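Local coordinates for protein ketol-acid reductoisomerase (uncultured archaeon GZfos26G2, PDB 4XDY) that converts (S)-2-acetolactate into (R)-2,3-dihydroxyisovalerate by magnesium-dependent methyl migration and NADH-driven reduction, a step of branched-chain amino-acid biosynthesis, at residues E209-G214 with H234-I239; G246-M251 with G262-G267. One frame throughout, in Å; residues are numbered along the deposited sequence.

Interaction 1 (E209-G214 with H234-I239). With HIO (N-hydroxy-N-isopropyloxamic acid), chain I.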
ATOM      1  N   GLU A 209      12.370  -2.446   2.674  1.00 16.77           N
ATOM      2  CA  GLU A 209      13.691  -2.079   2.136  1.00 18.90           C
ATOM      3  C   GLU A 209      13.580  -1.093   0.993  1.00 17.86           C
ATOM      4  O   GLU A 209      14.409  -0.184   0.901  1.00 17.21           O
ATOM      5  CB  GLU A 209      14.492  -3.295   1.742  1.00 19.28           C
ATOM      6  CG  GLU A 209      14.757  -4.186   2.935  1.00 19.70           C
ATOM      7  CD  GLU A 209      15.759  -3.602   3.982  1.00 25.14           C
ATOM      8  OE1 GLU A 209      16.384  -2.544   3.710  1.00 23.67           O
ATOM      9  OE2 GLU A 209      15.903  -4.219   5.063  1.00 23.88           O
ATOM     10  N   LEU A 210      12.498  -1.203   0.200  1.00 17.07           N
ATOM     11  CA  LEU A 210      12.265  -0.203  -0.838  1.00 17.37           C
ATOM     12  C   LEU A 210      12.003   1.198  -0.233  1.00 18.11           C
ATOM     13  O   LEU A 210      12.698   2.191  -0.612  1.00 19.00           O
ATOM     14  CB  LEU A 210      11.157  -0.601  -1.769  1.00 17.45           C
ATOM     15  CG  LEU A 210      10.767   0.387  -2.866  1.00 17.67           C
ATOM     16  CD1 LEU A 210      11.810   0.489  -3.929  1.00 20.27           C
ATOM     17  CD2 LEU A 210       9.431  -0.007  -3.438  1.00 18.06           C
ATOM     18  N   MET A 211      11.038   1.289   0.652  1.00 17.56           N
ATOM     19  CA  MET A 211      10.764   2.558   1.291  1.00 18.28           C
ATOM     20  C   MET A 211      11.963   3.105   2.093  1.00 18.87           C
ATOM     21  O   MET A 211      12.243   4.313   1.997  1.00 18.63           O
ATOM     22  CB  MET A 211       9.563   2.404   2.191  1.00 19.02           C
ATOM     23  CG  MET A 211       8.272   2.238   1.416  1.00 20.01           C
ATOM     24  SD  MET A 211       6.785   2.265   2.481  1.00 22.98           S
ATOM     25  CE  MET A 211       7.303   1.019   3.597  1.00 20.23           C
ATOM     26  N   ARG A 212      12.662   2.225   2.833  0.50 18.37           N
ATOM     27  CA  ARG A 212      13.777   2.680   3.662  0.50 21.43           C
ATOM     28  C   ARG A 212      14.921   3.213   2.831  0.50 18.97           C
ATOM     29  O   ARG A 212      15.514   4.270   3.143  0.50 20.30           O
ATOM     30  CB  ARG A 212      14.310   1.561   4.588  0.50 23.63           C
ATOM     31  CG  ARG A 212      15.803   1.739   4.966  0.50 26.30           C
ATOM     32  CD  ARG A 212      16.313   0.769   6.003  0.50 27.49           C
ATOM     33  NE  ARG A 212      16.987  -0.300   5.335  0.50 29.59           N
ATOM     34  CZ  ARG A 212      18.274  -0.304   5.121  0.50 30.13           C
ATOM     35  NH1 ARG A 212      19.042   0.680   5.538  0.50 33.58           N
ATOM     36  NH2 ARG A 212      18.788  -1.293   4.516  0.50 27.15           N
ATOM     37  N   ASN A 213      15.272   2.500   1.778  1.00 17.98           N
ATOM     38  CA  ASN A 213      16.343   2.962   0.922  1.00 17.71           C
ATOM     39  C   ASN A 213      15.978   4.254   0.205  1.00 18.96           C
ATOM     40  O   ASN A 213      16.821   5.199   0.153  1.00 17.74           O
ATOM     41  CB  ASN A 213      16.803   1.878  -0.094  1.00 19.05           C
ATOM     42  CG  ASN A 213      17.745   0.895   0.524  1.00 21.58           C
ATOM     43  OD1 ASN A 213      18.926   1.156   0.614  1.00 21.42           O
ATOM     44  ND2 ASN A 213      17.219  -0.280   0.952  1.00 22.74           N
ATOM     45  N   GLY A 214      14.734   4.381  -0.285  1.00 18.30           N
ATOM     46  CA  GLY A 214      14.321   5.676  -0.836  1.00 18.28           C
ATOM     47  C   GLY A 214      14.420   6.834   0.143  1.00 18.98           C
ATOM     48  O   GLY A 214      14.927   7.944  -0.198  1.00 17.91           O
ATOM     49  N   HIS A 234       4.080   7.746   3.586  1.00 15.38           N
ATOM     50  CA  HIS A 234       2.679   8.082   3.689  1.00 17.83           C
ATOM     51  C   HIS A 234       1.946   7.944   2.327  1.00 17.23           C
ATOM     52  O   HIS A 234       0.889   7.374   2.257  1.00 16.82           O
ATOM     53  CB  HIS A 234       2.505   9.507   4.217  1.00 18.49           C
ATOM     54  CG  HIS A 234       1.117   9.870   4.531  1.00 17.66           C
ATOM     55  ND1 HIS A 234       0.544   9.588   5.770  1.00 16.03           N
ATOM     56  CD2 HIS A 234       0.139  10.455   3.788  1.00 17.83           C
ATOM     57  CE1 HIS A 234      -0.732   9.934   5.736  1.00 16.48           C
ATOM     58  NE2 HIS A 234      -0.980  10.553   4.602  1.00 17.97           N
ATOM     59  N   GLU A 235       2.576   8.370   1.243  1.00 16.37           N
ATOM     60  CA  GLU A 235       1.908   8.310  -0.067  1.00 15.85           C
ATOM     61  C   GLU A 235       1.827   6.893  -0.623  1.00 17.64           C
ATOM     62  O   GLU A 235       0.954   6.574  -1.427  1.00 15.67           O
ATOM     63  CB  GLU A 235       2.601   9.239  -1.040  1.00 15.79           C
ATOM     64  CG  GLU A 235       1.735   9.485  -2.278  1.00 18.41           C
ATOM     65  CD  GLU A 235       2.256  10.555  -3.189  1.00 17.02           C
ATOM     66  OE1 GLU A 235       3.182  11.310  -2.858  1.00 17.74           O
ATOM     67  OE2 GLU A 235       1.674  10.635  -4.339  1.00 18.07           O
ATOM     68  N   MET A 236       2.656   5.988  -0.131  1.00 15.67           N
ATOM     69  CA  MET A 236       2.628   4.619  -0.651  1.00 16.90           C
ATOM     70  C   MET A 236       1.278   3.960  -0.487  1.00 17.99           C
ATOM     71  O   MET A 236       0.788   3.232  -1.390  1.00 18.06           O
ATOM     72  CB  MET A 236       3.675   3.804   0.031  1.00 17.53           C
ATOM     73  CG  MET A 236       3.851   2.370  -0.437  1.00 19.73           C
ATOM     74  SD  MET A 236       4.494   2.277  -2.162  1.00 19.03           S
ATOM     75  CE  MET A 236       6.201   2.298  -1.772  1.00 20.05           C
ATOM     76  N   LYS A 237       0.621   4.249   0.639  1.00 17.79           N
ATOM     77  CA  LYS A 237      -0.711   3.699   0.848  1.00 18.72           C
ATOM     78  C   LYS A 237      -1.724   4.206  -0.146  1.00 19.25           C
ATOM     79  O   LYS A 237      -2.640   3.484  -0.614  1.00 18.04           O
ATOM     80  CB  LYS A 237      -1.141   4.029   2.301  1.00 20.13           C
ATOM     81  CG  LYS A 237      -2.550   3.544   2.701  1.00 20.54           C
ATOM     82  CD  LYS A 237      -3.637   4.598   2.573  1.00 23.30           C
ATOM     83  CE  LYS A 237      -4.869   4.186   3.359  1.00 22.61           C
ATOM     84  NZ  LYS A 237      -5.568   2.996   2.796  1.00 22.09           N
ATOM     85  N   LEU A 238      -1.572   5.444  -0.529  1.00 16.95           N
ATOM     86  CA  LEU A 238      -2.564   6.062  -1.426  1.00 17.06           C
ATOM     87  C   LEU A 238      -2.445   5.495  -2.869  1.00 17.44           C
ATOM     88  O   LEU A 238      -3.481   5.249  -3.563  1.00 20.24           O
ATOM     89  CB  LEU A 238      -2.396   7.586  -1.475  1.00 18.10           C
ATOM     90  CG  LEU A 238      -2.391   8.225  -0.060  1.00 21.12           C
ATOM     91  CD1 LEU A 238      -2.282   9.735  -0.208  1.00 23.36           C
ATOM     92  CD2 LEU A 238      -3.585   7.875   0.729  1.00 22.14           C
ATOM     93  N   ILE A 239      -1.203   5.224  -3.238  1.00 15.93           N
ATOM     94  CA  ILE A 239      -0.864   4.624  -4.529  1.00 17.20           C
ATOM     95  C   ILE A 239      -1.256   3.152  -4.592  1.00 17.64           C
ATOM     96  O   ILE A 239      -1.863   2.662  -5.551  1.00 17.22           O
ATOM     97  CB  ILE A 239       0.648   4.800  -4.820  1.00 18.04           C
ATOM     98  CG1 ILE A 239       0.972   6.258  -4.924  1.00 20.70           C
ATOM     99  CG2 ILE A 239       1.069   4.074  -6.131  1.00 19.75           C
ATOM    100  CD1 ILE A 239       0.215   7.000  -6.021  1.00 23.11           C
TER
HETATM  101  C1  HIO I 401       2.488  12.464  -9.931  1.00 16.30           C
HETATM  102  O11 HIO I 401       3.231  13.113 -10.630  1.00 15.36           O
HETATM  103  O12 HIO I 401       1.413  11.972 -10.242  1.00 15.81           O
HETATM  104  C2  HIO I 401       2.883  12.460  -8.467  1.00 17.12           C
HETATM  105  O2  HIO I 401       3.632  13.386  -8.070  1.00 15.64           O
HETATM  106  N3  HIO I 401       2.464  11.603  -7.585  1.00 19.37           N
HETATM  107  O3  HIO I 401       2.664  12.076  -6.171  1.00 21.59           O
HETATM  108  C4  HIO I 401       1.815  10.335  -7.856  1.00 19.17           C
HETATM  109  C41 HIO I 401       2.527   9.123  -7.229  1.00 20.98           C
HETATM  110  C42 HIO I 401       0.396  10.521  -7.333  1.00 19.91           C
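Met-236 reaches across from helix 225-254 to meet Leu-210 and Met-211 on helix 205-220, and these three buried side chains make up the whole direct contact. The packing is closest at the Met-236 methyl: CE lies 3.8 Å from CG of Met-211 and 4.3 Å from CD2 of Leu-210, resting against both neighbours. The two thioether chains cross, the Met-236 methyl meeting CG of Met-211 and the Met-211 sulfur SD meeting CG of Met-236 at 4.1 Å. Bends at chi2 (67°) and chi3 (89°) fold the Met-236 chain and carry its methyl to this place. With 8.6 Å between the CA atoms of Met-211 and Met-236 and 113 Å² buried in all, the junction is small and wholly apolar.

Polar groups lie away from it on both helices: the partly exposed Arg-212 on helix 205-220 and Lys-237 on helix 225-254. In one of its two modelled conformers Arg-212 meets OE1 of Glu-209 side-on, so this pairing is less certain. Lys-237 pairs with Asp-241 of its own chain and of the second subunit.

Toward the active site, Glu-235 runs extended and sets OE2 2.5 Å from O3 of the bound N-hydroxy-N-isopropyloxamic acid, while Ile-239 CD1 approaches its isopropyl carbon C41 to 3.4 Å. Glu-235 is also a predicted magnesium ligand. One helix thus places the buried Met-236 next to the pocket residue Glu-235, an arrangement belonging to the all-helical, knotted C-terminal domain of ketol-acid reductoisomerases and its active site.

Interaction 2 (G246-M251 with G262-G267)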
ATOM      1  N   GLY A 246      -7.971  -1.255  -8.983  1.00 21.56           N
ATOM      2  CA  GLY A 246      -8.083  -1.301 -10.457  1.00 21.38           C
ATOM      3  C   GLY A 246      -6.817  -1.694 -11.185  1.00 21.70           C
ATOM      4  O   GLY A 246      -6.688  -1.490 -12.429  1.00 22.31           O
ATOM      5  N   GLY A 247      -5.860  -2.307 -10.503  1.00 18.81           N
ATOM      6  CA  GLY A 247      -4.596  -2.721 -11.098  1.00 18.70           C
ATOM      7  C   GLY A 247      -3.620  -1.591 -11.391  1.00 20.36           C
ATOM      8  O   GLY A 247      -3.886  -0.407 -11.127  1.00 20.07           O
ATOM      9  N   ILE A 248      -2.498  -1.970 -12.034  1.00 19.98           N
ATOM     10  CA  ILE A 248      -1.553  -0.930 -12.489  1.00 21.47           C
ATOM     11  C   ILE A 248      -2.262  -0.013 -13.457  1.00 20.99           C
ATOM     12  O   ILE A 248      -1.983   1.195 -13.474  1.00 20.22           O
ATOM     13  CB  ILE A 248      -0.319  -1.566 -13.111  1.00 21.74           C
ATOM     14  CG1 ILE A 248       0.383  -2.462 -12.095  1.00 24.53           C
ATOM     15  CG2 ILE A 248       0.631  -0.514 -13.695  1.00 23.79           C
ATOM     16  CD1 ILE A 248       1.210  -3.532 -12.768  1.00 25.89           C
ATOM     17  N   LYS A 249      -3.207  -0.547 -14.259  1.00 20.42           N
ATOM     18  CA  LYS A 249      -3.959   0.294 -15.168  1.00 21.58           C
ATOM     19  C   LYS A 249      -4.635   1.512 -14.515  1.00 20.38           C
ATOM     20  O   LYS A 249      -4.537   2.653 -14.988  1.00 19.96           O
ATOM     21  CB  LYS A 249      -5.095  -0.549 -15.793  1.00 27.51           C
ATOM     22  CG  LYS A 249      -5.904   0.282 -16.756  1.00 32.04           C
ATOM     23  CD  LYS A 249      -6.886  -0.591 -17.540  1.00 37.62           C
ATOM     24  CE  LYS A 249      -7.991   0.314 -18.081  1.00 46.54           C
ATOM     25  NZ  LYS A 249      -8.606  -0.266 -19.299  1.00 54.19           N
ATOM     26  N   ARG A 250      -5.348   1.283 -13.425  1.00 18.99           N
ATOM     27  CA  ARG A 250      -6.018   2.367 -12.691  1.00 18.20           C
ATOM     28  C   ARG A 250      -5.033   3.368 -12.133  1.00 20.06           C
ATOM     29  O   ARG A 250      -5.183   4.569 -12.227  1.00 20.44           O
ATOM     30  CB  ARG A 250      -6.816   1.779 -11.529  1.00 20.66           C
ATOM     31  CG  ARG A 250      -7.569   2.753 -10.621  1.00 21.29           C
ATOM     32  CD  ARG A 250      -8.460   3.641 -11.442  1.00 26.65           C
ATOM     33  NE  ARG A 250      -9.190   4.641 -10.702  1.00 29.26           N
ATOM     34  CZ  ARG A 250      -9.624   5.795 -11.240  1.00 33.55           C
ATOM     35  NH1 ARG A 250      -9.435   6.141 -12.533  1.00 38.86           N
ATOM     36  NH2 ARG A 250     -10.255   6.606 -10.458  1.00 35.26           N
ATOM     37  N   MET A 251      -4.004   2.839 -11.499  1.00 19.64           N
ATOM     38  CA  MET A 251      -3.004   3.716 -10.925  1.00 20.56           C
ATOM     39  C   MET A 251      -2.336   4.598 -11.961  1.00 21.25           C
ATOM     40  O   MET A 251      -2.192   5.809 -11.766  1.00 18.88           O
ATOM     41  CB  MET A 251      -2.036   2.858 -10.106  1.00 21.55           C
ATOM     42  CG  MET A 251      -1.023   3.675  -9.282  1.00 24.53           C
ATOM     43  SD  MET A 251       0.519   4.034 -10.131  1.00 24.71           S
ATOM     44  CE  MET A 251       1.381   2.481  -9.863  1.00 22.66           C
ATOM     45  N   GLY A 262       7.993   8.384 -15.892  1.00 15.74           N
ATOM     46  CA  GLY A 262       9.058   8.037 -14.955  1.00 16.64           C
ATOM     47  C   GLY A 262       8.976   6.608 -14.514  1.00 15.35           C
ATOM     48  O   GLY A 262      10.008   5.945 -14.364  1.00 16.85           O
ATOM     49  N   MET A 263       7.794   6.146 -14.186  1.00 15.54           N
ATOM     50  CA  MET A 263       7.588   4.777 -13.757  1.00 15.95           C
ATOM     51  C   MET A 263       8.229   3.749 -14.746  1.00 16.83           C
ATOM     52  O   MET A 263       8.981   2.866 -14.329  1.00 17.96           O
ATOM     53  CB  MET A 263       6.105   4.534 -13.606  1.00 16.25           C
ATOM     54  CG  MET A 263       5.696   3.096 -13.306  1.00 17.15           C
ATOM     55  SD  MET A 263       3.988   2.751 -12.852  1.00 18.51           S
ATOM     56  CE  MET A 263       3.132   3.473 -14.239  1.00 18.69           C
ATOM     57  N   TRP A 264       7.884   3.913 -16.032  1.00 17.01           N
ATOM     58  CA  TRP A 264       8.395   3.015 -17.086  1.00 16.40           C
ATOM     59  C   TRP A 264       9.814   3.295 -17.485  1.00 18.91           C
ATOM     60  O   TRP A 264      10.597   2.336 -17.790  1.00 18.66           O
ATOM     61  CB  TRP A 264       7.397   2.974 -18.270  1.00 18.10           C
ATOM     62  CG  TRP A 264       6.042   2.483 -17.916  1.00 18.10           C
ATOM     63  CD1 TRP A 264       4.878   3.122 -18.173  1.00 16.57           C
ATOM     64  CD2 TRP A 264       5.689   1.274 -17.241  1.00 18.09           C
ATOM     65  NE1 TRP A 264       3.824   2.406 -17.716  1.00 17.79           N
ATOM     66  CE2 TRP A 264       4.282   1.272 -17.128  1.00 18.89           C
ATOM     67  CE3 TRP A 264       6.412   0.252 -16.668  1.00 19.45           C
ATOM     68  CZ2 TRP A 264       3.557   0.286 -16.486  1.00 22.29           C
ATOM     69  CZ3 TRP A 264       5.668  -0.792 -16.013  1.00 24.35           C
ATOM     70  CH2 TRP A 264       4.257  -0.747 -15.934  1.00 24.18           C
ATOM     71  N   ALA A 265      10.215   4.575 -17.481  1.00 17.51           N
ATOM     72  CA  ALA A 265      11.618   4.880 -17.840  1.00 17.12           C
ATOM     73  C   ALA A 265      12.621   4.498 -16.805  1.00 20.86           C
ATOM     74  O   ALA A 265      13.691   4.062 -17.119  1.00 20.29           O
ATOM     75  CB  ALA A 265      11.725   6.326 -18.249  1.00 18.27           C
ATOM     76  N   VAL A 266      12.302   4.728 -15.514  1.00 17.55           N
ATOM     77  CA  VAL A 266      13.254   4.616 -14.455  1.00 18.27           C
ATOM     78  C   VAL A 266      13.028   3.428 -13.496  1.00 16.99           C
ATOM     79  O   VAL A 266      13.990   2.901 -12.910  1.00 19.17           O
ATOM     80  CB  VAL A 266      13.298   5.973 -13.677  1.00 17.76           C
ATOM     81  CG1 VAL A 266      14.289   5.898 -12.549  1.00 19.92           C
ATOM     82  CG2 VAL A 266      13.622   7.126 -14.621  1.00 19.58           C
ATOM     83  N   GLY A 267      11.788   3.022 -13.295  1.00 16.79           N
ATOM     84  CA  GLY A 267      11.511   1.983 -12.297  1.00 18.17           C
ATOM     85  C   GLY A 267      12.395   0.777 -12.454  1.00 18.82           C
ATOM     86  O   GLY A 267      12.966   0.287 -11.470  1.00 17.01           O
TER
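Two apolar contacts join Ile-248 and Met-251 of helix 225-254 to Trp-264 and Met-263 of helix 257-270. The aliphatic-aromatic one brings CG2 of Ile-248 within 4.1 Å of CZ2 of Trp-264, the methyl approaching the benzo part of the indole obliquely. The other is between thioethers: CE of Met-251 sits 4.0 Å from SD of Met-263, and the chains cross. Met-263 is extended through chi2 (170°), which carries its sulfur far out toward the partner helix; this explains how contact is made although the nearest CA atoms, those of Ile-248 and Met-263, are 10.9 Å apart.

Within helix 257-270, Met-263 also turns its methyl over its neighbour: CE stands 3.5 Å above one face of the Trp-264 ring, offset toward the rim, so the two residues present a joint surface to the other helix.

Hydrogen bonding serves the backbone of 246-251. The helix is kinked here, Gly-247 having a positive phi of 74°, and N of Ile-248 and N of Lys-249 lack bonds to the preceding turn. The carboxylate of Glu-319 of the second subunit accepts from both instead. Regular bonding resumes with Arg-250 N to Gly-246 O at 3.2 Å.

The arrangement is that of two consecutive helices packed at the dimer interface, flanking the short connection that holds the pocket residues Ile-255 and Ser-256, in the helical C-terminal domain of this reductoisomerase family.

In the fold
Helix 225-254 runs through both interactions, meeting helix 205-220 in interaction 1 and helix 257-270 in interaction 2. Their centres are 15 Å apart, yet they touch directly, Ile-239 CG2 lying 3.8 Å from Met-251 CG. That apolar join lies beside the inhibitor pocket: Ile-239 lines it, and the Met-251 side chain comes within about 6 Å of the inhibitor at nearest atoms. Met-236 is more remote, its SD 8.7 Å from C41 of the inhibitor. Between the segments of interaction 2, Ser-256 OG is hydrogen-bonded to the same inhibitor, while Glu-235 in the first packs on Ala-136 of the second subunit, consistent with an active site built by both subunits.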